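Local atomic coordinates of transferrin binding protein B (Actinobacillus suis, PDB entry 3PQU), a protein that probably binds host transferrin as a lipoprotein of the outer membrane surface, helping the bacterium acquire iron. Residues K386-V391 with L405-G410; Q366-A371 with K379-N384; G277-E282 with N293-G298; W176-D181 with K316-V321; G435-V440 with A564-E569. All blocks are in the same frame, centred on the assembly; numbering follows the deposited sequence. Where two conformers were deposited one is given.

The five contacts sample both lobes of a chain whose regular structure is almost all antiparallel strand. Contacts 4 and 5 are buried and equivalent in topology: each joins the first and last long strands of a barrel, contact 4 in the N-lobe and contact 5 in the C-lobe, their centres about 51 Å apart. Contact 3 belongs to the same barrel as contact 4, but relies on fewer bonds and, like contacts 1 and 2, is partly buried. Contacts 1 and 2 lie in the C-lobe handle and touch, since strands 376-383 and 386-393 are neighbours in one sheet. Backbone hydrogen bonds carry contacts 1, 3, 4 and 5, whereas contact 2 is made by side chains.

Contact 1 (K386-V391 with L405-G410); sequences KTMVAV and LWQKEG
Trp406 lays its indole against Val389 in the antiparallel hairpin of strands 386-393 and 400-409, part of the C-lobe handle domain. The CG1 methyl of Val389 stands over one face of the five-membered ring, 3.5 Å from its centroid and 24° off the normal, a CH-pi contact displaced to the NE1-CE2 side; CG2 lies against the six-membered ring. With Trp406 CG set between its own backbone N and carbonyl carbon (chi1 74°), the indole is folded across the strand partner. Trp406 NE1 is buried beneath the methyl and has no polar partner in the model.

The other face of the sheet carries Met388, Ala390, Leu405 and Gln407. Bends at chi2 and chi3 curl the Met388 chain along the neighbouring strand: its SD rests 3.7 Å from Gln407 CB, and its CE meets Leu405 CD1 at 3.9 Å. The same leucine branch touches Ala390 CB at 3.8 Å. Gln407 reaches out extended, and Lys386 crosses it at about a right angle, CG to Gln407 CD 3.9 Å. Strand 413-424 flanks the hairpin on the far edge of 400-409. Under the indole, Val389 N donates to Trp406 O at 3.0 Å, with an N-H...O angle of 178°.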
# COMPACT_ATOMS: atom_id res chain seq x y z
N LYS A 386 -18.46 2.09 10.26
CA LYS A 386 -17.98 1.42 11.46
C LYS A 386 -17.20 2.33 12.40
O LYS A 386 -16.25 3.00 11.99
CB LYS A 386 -17.12 0.21 11.08
CG LYS A 386 -17.86 -0.85 10.29
CD LYS A 386 -16.96 -1.49 9.24
CE LYS A 386 -16.47 -0.45 8.24
NZ LYS A 386 -15.69 -1.06 7.12
N THR A 387 -17.62 2.37 13.65
CA THR A 387 -16.85 3.09 14.66
C THR A 387 -15.75 2.17 15.14
O THR A 387 -15.99 1.24 15.91
CB THR A 387 -17.70 3.50 15.85
OG1 THR A 387 -18.65 4.49 15.45
CG2 THR A 387 -16.81 4.08 16.94
N MET A 388 -14.54 2.43 14.67
CA MET A 388 -13.42 1.60 15.06
C MET A 388 -12.69 2.25 16.23
O MET A 388 -12.53 3.47 16.29
CB MET A 388 -12.47 1.38 13.88
CG MET A 388 -13.13 0.76 12.67
SD MET A 388 -13.83 -0.87 13.01
CE MET A 388 -12.39 -1.71 13.66
N VAL A 389 -12.28 1.41 17.17
CA VAL A 389 -11.44 1.85 18.27
C VAL A 389 -10.19 0.96 18.42
O VAL A 389 -10.26 -0.27 18.40
CB VAL A 389 -12.24 1.94 19.58
CG1 VAL A 389 -13.30 0.86 19.63
CG2 VAL A 389 -11.31 1.87 20.78
N ALA A 390 -9.04 1.61 18.54
CA ALA A 390 -7.77 0.90 18.67
C ALA A 390 -7.03 1.37 19.91
O ALA A 390 -6.97 2.56 20.20
CB ALA A 390 -6.92 1.11 17.44
N VAL A 391 -6.47 0.42 20.64
CA VAL A 391 -5.68 0.74 21.82
C VAL A 391 -4.24 0.29 21.58
O VAL A 391 -3.95 -0.90 21.57
CB VAL A 391 -6.25 0.07 23.07
CG1 VAL A 391 -5.41 0.40 24.29
CG2 VAL A 391 -7.70 0.52 23.28
N LEU A 405 -7.91 -3.99 18.79
CA LEU A 405 -8.70 -3.30 17.79
C LEU A 405 -10.05 -3.97 17.68
O LEU A 405 -10.13 -5.19 17.61
CB LEU A 405 -7.98 -3.33 16.44
CG LEU A 405 -8.80 -2.83 15.26
CD1 LEU A 405 -8.91 -1.30 15.27
CD2 LEU A 405 -8.17 -3.31 13.97
N TRP A 406 -11.11 -3.17 17.68
CA TRP A 406 -12.45 -3.71 17.52
C TRP A 406 -13.41 -2.69 16.96
O TRP A 406 -13.12 -1.49 16.94
CB TRP A 406 -12.97 -4.27 18.85
CG TRP A 406 -13.39 -3.23 19.86
CD1 TRP A 406 -14.62 -2.66 19.99
CD2 TRP A 406 -12.57 -2.65 20.89
NE1 TRP A 406 -14.63 -1.76 21.03
CE2 TRP A 406 -13.38 -1.74 21.60
CE3 TRP A 406 -11.24 -2.82 21.28
CZ2 TRP A 406 -12.89 -0.99 22.68
CZ3 TRP A 406 -10.76 -2.07 22.35
CH2 TRP A 406 -11.58 -1.17 23.03
N GLN A 407 -14.55 -3.17 16.48
CA GLN A 407 -15.64 -2.28 16.16
C GLN A 407 -16.56 -2.25 17.36
O GLN A 407 -16.88 -3.29 17.93
CB GLN A 407 -16.39 -2.74 14.91
CG GLN A 407 -17.45 -1.76 14.48
CD GLN A 407 -18.61 -2.43 13.80
OE1 GLN A 407 -18.46 -3.48 13.19
NE2 GLN A 407 -19.79 -1.83 13.92
N LYS A 408 -16.99 -1.05 17.75
CA LYS A 408 -17.90 -0.92 18.88
C LYS A 408 -19.26 -0.45 18.38
O LYS A 408 -19.36 0.31 17.42
CB LYS A 408 -17.35 0.06 19.92
CG LYS A 408 -17.67 1.51 19.64
CD LYS A 408 -16.98 2.42 20.64
CE LYS A 408 -17.56 2.25 22.03
NZ LYS A 408 -18.97 2.75 22.11
N GLU A 409 -20.31 -0.93 19.04
CA GLU A 409 -21.67 -0.49 18.73
C GLU A 409 -22.49 -0.40 20.01
O GLU A 409 -22.78 -1.41 20.65
CB GLU A 409 -22.34 -1.42 17.73
CG GLU A 409 -22.67 -2.81 18.26
CD GLU A 409 -23.89 -3.41 17.59
OE1 GLU A 409 -24.71 -4.04 18.30
OE2 GLU A 409 -24.03 -3.25 16.36
N GLY A 410 -22.84 0.82 20.40
CA GLY A 410 -23.66 1.04 21.58
C GLY A 410 -22.86 1.47 22.79
O GLY A 410 -21.75 1.98 22.67

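Contact 2 (Q366-A371 with K379-N384); sequences QKIDLA and KTVEIN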
# COMPACT_ATOMS: atom_id res chain seq x y z
N GLN A 366 -8.03 5.04 5.11
CA GLN A 366 -7.79 6.04 6.15
C GLN A 366 -6.64 5.61 7.05
O GLN A 366 -6.59 4.47 7.51
CB GLN A 366 -9.05 6.27 6.99
CG GLN A 366 -9.58 7.69 6.94
CD GLN A 366 -10.13 8.17 8.27
OE1 GLN A 366 -11.32 8.05 8.55
NE2 GLN A 366 -9.25 8.73 9.11
N LYS A 367 -5.71 6.53 7.31
CA LYS A 367 -4.57 6.26 8.19
C LYS A 367 -4.89 6.68 9.62
O LYS A 367 -5.10 7.85 9.90
CB LYS A 367 -3.31 6.98 7.71
CG LYS A 367 -2.81 6.54 6.33
CD LYS A 367 -1.56 7.33 5.93
CE LYS A 367 -0.97 6.86 4.61
NZ LYS A 367 -1.97 6.98 3.50
N ILE A 368 -4.93 5.71 10.54
CA ILE A 368 -5.18 5.99 11.95
C ILE A 368 -3.86 6.13 12.70
O ILE A 368 -3.14 5.14 12.88
CB ILE A 368 -6.00 4.88 12.61
CG1 ILE A 368 -7.24 4.58 11.76
CG2 ILE A 368 -6.42 5.27 14.03
CD1 ILE A 368 -8.11 3.49 12.34
N ASP A 369 -3.56 7.35 13.15
CA ASP A 369 -2.34 7.61 13.91
C ASP A 369 -2.41 6.91 15.26
O ASP A 369 -3.38 7.09 15.99
CB ASP A 369 -2.12 9.11 14.09
CG ASP A 369 -0.91 9.44 14.95
OD1 ASP A 369 -0.05 8.55 15.17
OD2 ASP A 369 -0.80 10.60 15.40
N LEU A 370 -1.39 6.12 15.60
CA LEU A 370 -1.43 5.34 16.83
C LEU A 370 -0.68 5.96 18.02
O LEU A 370 -0.76 5.46 19.13
CB LEU A 370 -0.89 3.93 16.59
CG LEU A 370 -1.64 3.08 15.57
CD1 LEU A 370 -0.97 1.70 15.45
CD2 LEU A 370 -3.10 2.95 15.97
N ALA A 371 0.05 7.04 17.77
CA ALA A 371 0.85 7.64 18.83
C ALA A 371 -0.02 8.50 19.74
O ALA A 371 -1.12 8.91 19.36
CB ALA A 371 2.00 8.46 18.24
N LYS A 379 -7.72 5.22 20.43
CA LYS A 379 -8.18 6.03 19.32
C LYS A 379 -9.55 5.56 18.86
O LYS A 379 -9.78 4.35 18.72
CB LYS A 379 -7.18 5.96 18.16
CG LYS A 379 -5.75 6.29 18.54
CD LYS A 379 -5.58 7.74 18.97
CE LYS A 379 -4.12 8.06 19.25
NZ LYS A 379 -3.92 9.49 19.57
N THR A 380 -10.45 6.51 18.63
CA THR A 380 -11.79 6.20 18.15
C THR A 380 -12.05 6.98 16.88
O THR A 380 -11.91 8.21 16.83
CB THR A 380 -12.86 6.56 19.19
OG1 THR A 380 -12.68 5.75 20.36
CG2 THR A 380 -14.25 6.31 18.62
N VAL A 381 -12.42 6.26 15.83
CA VAL A 381 -12.55 6.89 14.53
C VAL A 381 -13.72 6.28 13.77
O VAL A 381 -13.81 5.06 13.61
CB VAL A 381 -11.23 6.78 13.74
CG1 VAL A 381 -10.83 5.33 13.58
CG2 VAL A 381 -11.34 7.48 12.39
N GLU A 382 -14.63 7.14 13.35
CA GLU A 382 -15.74 6.72 12.53
C GLU A 382 -15.25 6.57 11.09
O GLU A 382 -15.07 7.56 10.38
CB GLU A 382 -16.88 7.74 12.62
CG GLU A 382 -18.10 7.38 11.81
CD GLU A 382 -19.00 6.38 12.52
OE1 GLU A 382 -18.97 6.35 13.77
OE2 GLU A 382 -19.74 5.64 11.83
N ILE A 383 -15.00 5.34 10.67
CA ILE A 383 -14.63 5.07 9.29
C ILE A 383 -15.86 4.44 8.67
O ILE A 383 -15.94 3.22 8.50
CB ILE A 383 -13.45 4.10 9.18
CG1 ILE A 383 -12.23 4.69 9.88
CG2 ILE A 383 -13.14 3.80 7.72
CD1 ILE A 383 -11.08 3.73 10.01
N ASN A 384 -16.81 5.30 8.36
CA ASN A 384 -18.18 4.87 8.13
C ASN A 384 -18.36 3.62 7.28
O ASN A 384 -17.64 3.40 6.30
CB ASN A 384 -19.02 6.05 7.63
CG ASN A 384 -19.04 7.20 8.61
OD1 ASN A 384 -18.00 7.82 8.88
ND2 ASN A 384 -20.20 7.49 9.17
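Lys379 NZ donates to the backbone carbonyl Ala371 O at 2.9 Å, tilted 16° from the carbonyl plane, and this is the hydrogen bond that spans 366-371 and 379-384. The lysine bends at chi2 (-65°) and then runs straight, passing beside another carbonyl on its way, with CE 3.5 Å from Asp369 O. The residue that supplies the acceptor is fixed by a turn: Asp369 OD1 takes the N-H of Ala371 at 3.0 Å, closing an Asx turn in which the donor stands above the carboxylate plane, 57° out of it. Asp369 OD2 and Lys379 NZ remain 5.3 Å apart, so their opposite charges probably add a mild attraction without direct pairing.

Further along, the meeting is apolar. Ile368 points toward the other strand, and its CD1, carried out by an extended chi2, touches Val381 CG1 at 3.5 Å and Ile383 CD1 at 3.8 Å, crossing both branches at a slant. Ile363 packs on both Ile368 and Ile383 and extends the apolar patch.

The strand axes are 8.5 Å apart and nearly antiparallel, and no backbone bond joins them. Such spacing is that of two beta layers packed face to face: here the small hairpin 360-363/366-369 lies over strand 376-383 of the C-lobe handle.

Contact 3 (G277-E282 with N293-G298); sequences GKAKAE and NYLEGG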
# COMPACT_ATOMS: atom_id res chain seq x y z
N GLY A 277 10.03 10.01 -6.19
CA GLY A 277 11.03 10.65 -7.03
C GLY A 277 10.47 11.60 -8.08
O GLY A 277 9.54 12.38 -7.84
N LYS A 278 11.05 11.52 -9.27
CA LYS A 278 10.79 12.49 -10.32
C LYS A 278 10.68 11.79 -11.65
O LYS A 278 11.24 10.71 -11.83
CB LYS A 278 11.98 13.46 -10.43
CG LYS A 278 12.40 14.13 -9.11
CD LYS A 278 13.66 14.96 -9.35
CE LYS A 278 14.12 15.64 -8.06
NZ LYS A 278 13.04 16.48 -7.50
N ALA A 279 9.98 12.43 -12.59
CA ALA A 279 9.96 11.97 -13.97
C ALA A 279 10.59 13.09 -14.79
O ALA A 279 10.17 14.23 -14.70
CB ALA A 279 8.53 11.72 -14.43
N LYS A 280 11.58 12.74 -15.61
CA LYS A 280 12.26 13.73 -16.43
C LYS A 280 11.85 13.60 -17.89
O LYS A 280 12.06 12.56 -18.51
CB LYS A 280 13.79 13.55 -16.31
CG LYS A 280 14.52 14.76 -15.74
CD LYS A 280 14.25 14.91 -14.25
CE LYS A 280 14.90 16.18 -13.68
NZ LYS A 280 14.63 16.30 -12.22
N ALA A 281 11.27 14.66 -18.44
CA ALA A 281 10.86 14.67 -19.83
C ALA A 281 12.06 14.51 -20.73
O ALA A 281 13.05 15.24 -20.59
CB ALA A 281 10.13 15.97 -20.16
N GLU A 282 11.97 13.60 -21.69
CA GLU A 282 13.11 13.34 -22.56
C GLU A 282 13.09 14.10 -23.87
O GLU A 282 14.06 14.09 -24.60
CB GLU A 282 13.27 11.84 -22.80
CG GLU A 282 13.84 11.11 -21.61
CD GLU A 282 15.25 11.58 -21.29
OE1 GLU A 282 15.97 11.95 -22.24
OE2 GLU A 282 15.63 11.60 -20.10
N ASN A 293 8.08 16.69 -10.37
CA ASN A 293 8.77 16.47 -9.09
C ASN A 293 7.93 15.60 -8.16
O ASN A 293 8.28 15.42 -7.00
CB ASN A 293 8.97 17.79 -8.35
CG ASN A 293 10.12 18.58 -8.88
OD1 ASN A 293 11.09 18.02 -9.39
ND2 ASN A 293 10.03 19.90 -8.75
N TYR A 294 6.81 15.08 -8.67
CA TYR A 294 5.80 14.44 -7.83
C TYR A 294 5.46 13.03 -8.29
O TYR A 294 4.32 12.74 -8.66
CB TYR A 294 4.55 15.32 -7.80
CG TYR A 294 4.87 16.70 -7.29
CD1 TYR A 294 5.00 16.95 -5.92
CD2 TYR A 294 5.06 17.76 -8.17
CE1 TYR A 294 5.31 18.22 -5.45
CE2 TYR A 294 5.38 19.04 -7.70
CZ TYR A 294 5.50 19.25 -6.35
OH TYR A 294 5.81 20.50 -5.90
N LEU A 295 6.45 12.15 -8.26
CA LEU A 295 6.25 10.76 -8.61
C LEU A 295 6.25 9.93 -7.32
O LEU A 295 7.14 10.09 -6.49
CB LEU A 295 7.37 10.28 -9.54
CG LEU A 295 7.30 8.81 -9.99
CD1 LEU A 295 7.73 8.67 -11.46
CD2 LEU A 295 8.11 7.89 -9.08
N GLU A 296 5.27 9.05 -7.18
CA GLU A 296 5.18 8.19 -6.00
C GLU A 296 4.50 6.91 -6.41
O GLU A 296 3.56 6.94 -7.20
CB GLU A 296 4.37 8.87 -4.89
CG GLU A 296 4.57 8.28 -3.48
CD GLU A 296 3.76 7.01 -3.19
OE1 GLU A 296 2.86 6.65 -3.98
OE2 GLU A 296 4.01 6.38 -2.13
N GLY A 297 4.99 5.80 -5.89
CA GLY A 297 4.40 4.50 -6.16
C GLY A 297 4.81 3.47 -5.11
O GLY A 297 5.43 3.82 -4.10
N GLY A 298 4.48 2.21 -5.35
CA GLY A 298 4.83 1.16 -4.40
C GLY A 298 5.02 -0.22 -5.01
O GLY A 298 4.67 -0.45 -6.17
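Gly277 and Leu295 form an antiparallel hydrogen-bonded pair between strands 274-281 and 292-300, two consecutive strands of the N-lobe barrel. Gly277 N donates to Leu295 O at 2.9 Å, and Leu295 N donates to Gly277 O at 3.1 Å. The second bond is the less regular, its donor standing 48° out of the carbonyl plane. The strands splay, their axes 121° apart, and the chain turns a corner at Asn293, so the pairing across these segments is short. On the other side of the corner, just before it in the chain, Ser292 is backbone-bonded to Ala279.

Leu295 carries the apolar side. Its CB lies 3.5 Å from Gly277 O, while the two methyls part over the neighbouring strand: CD2 approaches Gly277 N, and CD1 comes to 4.3 Å from Ala279 CB. Phe311 of strand 306-312 touches both Leu295 and Ala279, and Ile266 also meets the leucine, so this patch is continuous with the buried packing of the barrel wall.

Elsewhere Lys278 and Asn293 run side by side, pointing the same way. The lysine is extended until a final bend at chi4 turns NZ to Asn293 OD1, 3.1 Å away. The ammonium stands above the amide plane, 57° out of it, and so does not use a lone-pair direction. With a neutral acceptor, that geometry and a partly exposed setting, this bond is probably a modest addition to the two backbone bonds, which carry the pairing.

Contact 4 (W176-D181 with K316-V321); sequences WDFTSD and KSLFAV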
# COMPACT_ATOMS: atom_id res chain seq x y z
N TRP A 176 2.63 2.11 -19.18
CA TRP A 176 2.25 3.36 -18.52
C TRP A 176 1.05 3.90 -19.28
O TRP A 176 0.76 3.44 -20.38
CB TRP A 176 3.41 4.38 -18.44
CG TRP A 176 3.95 4.86 -19.77
CD1 TRP A 176 4.64 4.11 -20.71
CD2 TRP A 176 3.90 6.19 -20.27
NE1 TRP A 176 4.99 4.92 -21.78
CE2 TRP A 176 4.56 6.20 -21.53
CE3 TRP A 176 3.39 7.40 -19.77
CZ2 TRP A 176 4.69 7.35 -22.30
CZ3 TRP A 176 3.53 8.55 -20.54
CH2 TRP A 176 4.17 8.52 -21.79
N ASP A 177 0.36 4.87 -18.68
CA ASP A 177 -0.85 5.48 -19.27
C ASP A 177 -0.99 6.90 -18.72
O ASP A 177 -0.38 7.24 -17.71
CB ASP A 177 -2.10 4.68 -18.91
CG ASP A 177 -2.19 3.39 -19.69
OD1 ASP A 177 -1.93 2.31 -19.13
OD2 ASP A 177 -2.51 3.47 -20.89
N PHE A 178 -1.80 7.73 -19.37
CA PHE A 178 -1.86 9.15 -19.01
C PHE A 178 -3.10 9.86 -19.52
O PHE A 178 -3.75 9.41 -20.46
CB PHE A 178 -0.62 9.86 -19.59
CG PHE A 178 -0.54 9.82 -21.11
CD1 PHE A 178 -1.18 10.79 -21.88
CD2 PHE A 178 0.15 8.80 -21.76
CE1 PHE A 178 -1.15 10.77 -23.29
CE2 PHE A 178 0.22 8.78 -23.18
CZ PHE A 178 -0.44 9.76 -23.94
N THR A 179 -3.41 11.00 -18.90
CA THR A 179 -4.31 11.98 -19.46
C THR A 179 -3.66 13.35 -19.29
O THR A 179 -3.00 13.61 -18.28
CB THR A 179 -5.71 12.00 -18.78
OG1 THR A 179 -6.52 13.01 -19.39
CG2 THR A 179 -5.61 12.32 -17.27
N SER A 180 -3.82 14.21 -20.30
CA SER A 180 -3.43 15.61 -20.21
C SER A 180 -4.56 16.40 -19.58
O SER A 180 -5.59 15.84 -19.19
CB SER A 180 -3.15 16.19 -21.61
OG SER A 180 -4.34 16.31 -22.40
N ASP A 181 -4.37 17.72 -19.47
CA ASP A 181 -5.50 18.61 -19.23
C ASP A 181 -6.02 19.08 -20.58
O ASP A 181 -5.56 18.64 -21.62
CB ASP A 181 -5.10 19.81 -18.34
CG ASP A 181 -4.04 20.71 -18.99
OD1 ASP A 181 -3.85 21.85 -18.51
OD2 ASP A 181 -3.40 20.25 -19.96
N LYS A 316 1.12 20.98 -14.29
CA LYS A 316 -0.25 20.39 -14.27
C LYS A 316 -0.81 19.99 -15.66
O LYS A 316 -2.02 19.91 -15.85
CB LYS A 316 -1.21 21.35 -13.55
CG LYS A 316 -0.73 21.76 -12.14
CD LYS A 316 -1.76 22.63 -11.44
CE LYS A 316 -1.43 22.80 -9.97
NZ LYS A 316 0.02 23.09 -9.77
N SER A 317 0.07 19.72 -16.61
CA SER A 317 -0.34 19.37 -17.96
C SER A 317 -0.69 17.89 -18.09
O SER A 317 -1.29 17.50 -19.08
CB SER A 317 0.79 19.66 -18.94
OG SER A 317 1.97 18.93 -18.58
N LEU A 318 -0.30 17.08 -17.10
CA LEU A 318 -0.33 15.61 -17.27
C LEU A 318 -0.42 14.82 -15.96
O LEU A 318 0.34 15.05 -15.01
CB LEU A 318 0.91 15.13 -18.03
CG LEU A 318 0.78 13.72 -18.65
CD1 LEU A 318 0.18 13.82 -20.03
CD2 LEU A 318 2.12 13.03 -18.76
N PHE A 319 -1.36 13.87 -15.94
CA PHE A 319 -1.42 12.85 -14.89
C PHE A 319 -1.10 11.51 -15.55
O PHE A 319 -1.75 11.14 -16.53
CB PHE A 319 -2.82 12.83 -14.21
CG PHE A 319 -3.01 11.68 -13.21
CD1 PHE A 319 -2.34 11.68 -11.99
CD2 PHE A 319 -3.82 10.59 -13.53
CE1 PHE A 319 -2.48 10.62 -11.09
CE2 PHE A 319 -3.99 9.53 -12.63
CZ PHE A 319 -3.31 9.55 -11.41
N ALA A 320 -0.09 10.80 -15.03
CA ALA A 320 0.38 9.54 -15.60
C ALA A 320 0.40 8.44 -14.54
O ALA A 320 0.62 8.72 -13.37
CB ALA A 320 1.78 9.70 -16.18
N VAL A 321 0.16 7.20 -14.97
CA VAL A 321 0.30 6.04 -14.10
C VAL A 321 1.20 5.01 -14.81
O VAL A 321 1.44 5.12 -16.00
CB VAL A 321 -1.07 5.41 -13.75
CG1 VAL A 321 -1.97 6.44 -13.08
CG2 VAL A 321 -1.75 4.83 -15.01
O HOH W 1 -4.15 21.72 -15.69
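Phe178 and Leu318 meet at a slant, CD1 to CD1 3.8 Å. A chi1 of 62° stands the Phe178 ring above its own backbone, where its CD1 meets the leucine; Leu318 extends a methyl to the ring. Beside them Phe178 CB faces Ala320 CB at 4.2 Å. The phenyl group also makes edge-to-face contacts with Phe289 and His229.

On the opposite face Thr179 is set the other way round. Its OG1 is anti to the backbone N (chi1 179°) and donates to Ser180 O at 3.0 Å, in the carbonyl plane and on a lone pair. That rotation leaves CG2 turned to Phe319, where it lies at the ring edge. Next to this pair Asp177 CB touches Val321 CG2 at 3.9 Å, while its carboxylate is held by Arg116 and Ser204.

Strands 170-183 and 318-326 are the first and last long strands of the N-lobe barrel, and their antiparallel pairing closes it. Four short backbone bonds, two for each of the pairs Asp177-Val321 and Thr179-Phe319, secure the seam, and a fifth, less straight, runs from Asp181 N to Ser317 O.

At its end Ser180 OG donates to Asp181 O at 2.7 Å and also receives Ala202 N. Asp181 OD2 is bonded to Tyr186; a water lies 2.8 Å from both Asp181 OD1 and Lys316 O.

Contact 5 (G435-V440 with A564-E569); sequences GNYKYV and AKRQIE
Ala564 presses its methyl against the neighbouring strand, CB lying 3.9 Å from Tyr439 CB and close to the Val440 carbonyl, while its own carbonyl oxygen lies at the edge of the Tyr439 ring, in plane. Lys565 is the hydrogen-bonded partner of Val440, its N donating to Val440 O at 3.0 Å. The Lys565 carbonyl oxygen is gripped from opposite faces, by Val440 N at 3.1 Å and by Gln567 NE2 at 2.7 Å.

Pairing of strands 436-448 and 557-568, first and last of the C-lobe barrel, closes that barrel, and Arg566 meets Tyr439 across this seam as a non-hydrogen-bonded pair. Its chain runs alongside Tyr439: CB stands over the ring face, 3.9 Å from the centroid and 22° off the normal. CD continues to Tyr437 CD1 at 3.8 Å. The guanidinium is turned 66° from the Tyr439 ring and held by Thr541 O and a salt bridge to Glu24.

Gln567 N donates to Lys438 O at 2.8 Å. Bent at chi2 (-67°), its side chain folds back across Val440 at about a right angle, NE2 3.5 Å from CG2 of that valine; Arg461 binds Gln567 OE1. A water links Lys438 N to Gln567 O.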
# COMPACT_ATOMS: atom_id res chain seq x y z
N GLY A 435 26.07 -10.00 21.78
CA GLY A 435 25.94 -11.33 22.34
C GLY A 435 24.69 -11.45 23.19
O GLY A 435 23.66 -11.94 22.73
N ASN A 436 24.77 -11.01 24.44
CA ASN A 436 23.66 -11.17 25.38
C ASN A 436 23.01 -9.86 25.83
O ASN A 436 23.67 -8.98 26.37
CB ASN A 436 24.11 -11.97 26.61
CG ASN A 436 23.49 -13.36 26.66
OD1 ASN A 436 22.73 -13.70 25.63
ND2 ASN A 436 23.70 -14.10 27.62
N TYR A 437 21.70 -9.75 25.61
CA TYR A 437 20.96 -8.55 25.98
C TYR A 437 19.60 -8.87 26.61
O TYR A 437 19.04 -9.94 26.38
CB TYR A 437 20.78 -7.63 24.76
CG TYR A 437 22.09 -7.17 24.17
CD1 TYR A 437 22.62 -5.93 24.50
CD2 TYR A 437 22.80 -7.98 23.29
CE1 TYR A 437 23.83 -5.50 23.97
CE2 TYR A 437 24.01 -7.56 22.76
CZ TYR A 437 24.52 -6.32 23.10
OH TYR A 437 25.71 -5.90 22.57
N LYS A 438 19.09 -7.94 27.41
CA LYS A 438 17.78 -8.10 28.04
C LYS A 438 16.72 -7.21 27.38
O LYS A 438 17.00 -6.07 27.01
CB LYS A 438 17.87 -7.79 29.53
CG LYS A 438 16.60 -8.12 30.32
CD LYS A 438 16.40 -9.62 30.44
CE LYS A 438 15.25 -9.95 31.38
NZ LYS A 438 15.20 -11.40 31.72
N TYR A 439 15.51 -7.75 27.24
CA TYR A 439 14.39 -6.99 26.68
C TYR A 439 13.20 -7.07 27.62
O TYR A 439 12.79 -8.16 28.01
CB TYR A 439 13.98 -7.55 25.32
CG TYR A 439 14.94 -7.27 24.17
CD1 TYR A 439 14.59 -6.38 23.16
CD2 TYR A 439 16.17 -7.90 24.09
CE1 TYR A 439 15.44 -6.12 22.10
CE2 TYR A 439 17.04 -7.65 23.04
CZ TYR A 439 16.66 -6.76 22.04
OH TYR A 439 17.51 -6.49 20.98
N VAL A 440 12.63 -5.92 27.98
CA VAL A 440 11.42 -5.92 28.79
C VAL A 440 10.31 -5.10 28.14
O VAL A 440 10.56 -4.05 27.55
CB VAL A 440 11.67 -5.40 30.23
CG1 VAL A 440 12.90 -6.08 30.84
CG2 VAL A 440 11.82 -3.90 30.24
N ALA A 564 8.79 -5.55 23.28
CA ALA A 564 9.76 -5.22 24.32
C ALA A 564 10.96 -4.41 23.81
O ALA A 564 11.34 -4.48 22.64
CB ALA A 564 10.23 -6.48 25.07
N LYS A 565 11.56 -3.66 24.73
CA LYS A 565 12.67 -2.78 24.42
C LYS A 565 13.97 -3.27 25.08
O LYS A 565 13.96 -3.75 26.22
CB LYS A 565 12.37 -1.36 24.88
CG LYS A 565 13.23 -0.31 24.22
CD LYS A 565 12.99 1.07 24.81
CE LYS A 565 13.73 2.14 24.01
NZ LYS A 565 13.21 2.28 22.62
N ARG A 566 15.08 -3.12 24.36
CA ARG A 566 16.38 -3.55 24.86
C ARG A 566 16.84 -2.68 26.03
O ARG A 566 16.60 -1.48 26.04
CB ARG A 566 17.41 -3.51 23.72
CG ARG A 566 18.75 -4.12 24.08
CD ARG A 566 19.57 -4.35 22.83
NE ARG A 566 19.75 -3.11 22.07
CZ ARG A 566 19.90 -3.06 20.75
NH1 ARG A 566 19.90 -4.18 20.04
NH2 ARG A 566 20.06 -1.89 20.15
N GLN A 567 17.52 -3.27 27.01
CA GLN A 567 17.94 -2.51 28.19
C GLN A 567 19.44 -2.24 28.19
O GLN A 567 20.19 -2.85 27.44
CB GLN A 567 17.56 -3.28 29.45
CG GLN A 567 16.12 -3.75 29.48
CD GLN A 567 15.14 -2.59 29.56
OE1 GLN A 567 15.04 -1.93 30.60
NE2 GLN A 567 14.42 -2.34 28.48
N ILE A 568 19.86 -1.31 29.05
CA ILE A 568 21.28 -1.06 29.27
C ILE A 568 21.62 -1.23 30.74
O ILE A 568 20.73 -1.37 31.59
CB ILE A 568 21.70 0.37 28.88
CG1 ILE A 568 21.10 1.39 29.85
CG2 ILE A 568 21.34 0.68 27.43
CD1 ILE A 568 21.62 2.80 29.66
N GLU A 569 22.91 -1.21 31.03
CA GLU A 569 23.43 -1.27 32.39
C GLU A 569 23.19 -2.64 33.02
O GLU A 569 22.91 -2.74 34.22
CB GLU A 569 22.83 -0.16 33.25
CG GLU A 569 23.71 0.19 34.44
CD GLU A 569 22.96 0.84 35.57
OE1 GLU A 569 21.76 1.15 35.39
OE2 GLU A 569 23.57 1.05 36.65
O HOH W 2 20.76 -5.56 28.14